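Local coordinates for putative acyl-CoA dehydrogenase (PDB 5JSC), which belongs to the acyl-CoA dehydrogenase family of flavoproteins and carries flavin-adenine dinucleotide, at residues G75-A78 against G83-I86. Residues are numbered along the deposited sequence; the frame is centred on the assembly and turned at random.
Sequences GGVA and GDTI. With SO4 (sulfate ion), chain R.
G76 lies nearest D84, CA to CA 3.9 Å, while its backbone N donates to the O of G83, the residue before, at 2.8 Å. The next amide turns to a side chain instead: V77 N donates to D84 OD1 at 2.9 Å, nearly straight at 170°, and meets that oxygen close to its C-O axis. Although the D84 side chain leaves its backbone away from 75-78, CG lies beside its own N (chi1 -81°), which brings OD1 back over the G76 CA. The same oxygen accepts from a water that in turn accepts from A78 N, so one carboxylate oxygen serves two successive amides, one directly and one through water, where the 3-10 turn at 77-78 begins. G76 has a positive phi, a backbone shape suited to glycine, and this lets the chain bring G76 N and V77 N to bear on 83-84. Apolar contact is modest: V77 CG2 lies 3.5 Å from G83 CA. On the buried side I86 CG1 packs against the G75 backbone, 3.7 Å from G75 N, which is hydrogen-bonded to S120 OG of helix 103-122. I86 N donates to O4 of a sulfate, probably from the crystallisation liquor. With four residues between the segments, this is a compact, partly exposed loop closed on itself by one backbone bond and one aspartate-to-amide bond, linking helices 53-66 and 88-101 in the helical N-terminal domain of the acyl-CoA dehydrogenase fold.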
loop_
_atom_site.group_PDB
_atom_site.type_symbol
_atom_site.label_atom_id
_atom_site.label_comp_id
_atom_site.label_asym_id
_atom_site.label_seq_id
_atom_site.Cartn_x
_atom_site.Cartn_y
_atom_site.Cartn_z
ATOM N N GLY C 75 20.393 32.601 12.356
ATOM C CA GLY C 75 20.771 33.463 11.246
ATOM C C GLY C 75 21.394 34.764 11.717
ATOM O O GLY C 75 20.797 35.509 12.495
ATOM N N GLY C 76 22.590 35.041 11.203
ATOM C CA GLY C 76 23.245 36.319 11.440
ATOM C C GLY C 76 24.569 36.153 12.155
ATOM O O GLY C 76 24.603 35.809 13.342
ATOM N N VAL C 77 25.674 36.405 11.448
ATOM C CA VAL C 77 26.991 36.212 12.047
ATOM C C VAL C 77 27.170 37.118 13.262
ATOM O O VAL C 77 27.765 36.718 14.271
ATOM C CB VAL C 77 28.083 36.446 10.990
ATOM C CG1 VAL C 77 29.459 36.446 11.636
ATOM C CG2 VAL C 77 27.996 35.371 9.923
ATOM N N ALA C 78 26.646 38.344 13.191
ATOM C CA ALA C 78 26.763 39.275 14.309
ATOM C C ALA C 78 26.062 38.776 15.564
ATOM O O ALA C 78 26.360 39.263 16.663
ATOM C CB ALA C 78 26.189 40.636 13.911
ATOM N N GLY C 83 26.285 31.744 9.561
ATOM C CA GLY C 83 26.260 32.675 8.455
ATOM C C GLY C 83 25.113 33.647 8.637
ATOM O O GLY C 83 24.378 33.579 9.623
ATOM N N ASP C 84 24.972 34.556 7.673
ATOM C CA ASP C 84 23.848 35.477 7.724
ATOM C C ASP C 84 22.561 34.812 7.271
ATOM O O ASP C 84 21.482 35.242 7.684
ATOM C CB ASP C 84 24.133 36.728 6.886
ATOM C CG ASP C 84 25.001 37.748 7.624
ATOM O OD1 ASP C 84 25.248 37.583 8.837
ATOM O OD2 ASP C 84 25.423 38.736 6.991
ATOM N N THR C 85 22.653 33.756 6.471
ATOM C CA THR C 85 21.526 32.878 6.205
ATOM C C THR C 85 21.670 31.623 7.047
ATOM O O THR C 85 22.754 31.291 7.534
ATOM C CB THR C 85 21.450 32.481 4.723
ATOM O OG1 THR C 85 22.576 31.657 4.393
ATOM C CG2 THR C 85 21.448 33.707 3.826
ATOM N N ILE C 86 20.558 30.923 7.221
ATOM C CA ILE C 86 20.582 29.604 7.839
ATOM C C ILE C 86 20.839 28.591 6.735
ATOM O O ILE C 86 20.079 28.515 5.764
ATOM C CB ILE C 86 19.271 29.312 8.591
ATOM C CG1 ILE C 86 19.179 30.220 9.831
ATOM C CG2 ILE C 86 19.181 27.825 8.961
ATOM C CD1 ILE C 86 17.822 30.271 10.472
HETATM S S SO4 R . 17.547 32.518 5.467
HETATM O O1 SO4 R . 17.861 32.265 4.068
HETATM O O2 SO4 R . 18.022 33.861 5.809
HETATM O O3 SO4 R . 16.098 32.450 5.645
HETATM O O4 SO4 R . 18.212 31.531 6.302
HETATM O O HOH W 1 25.510 39.543 10.795
#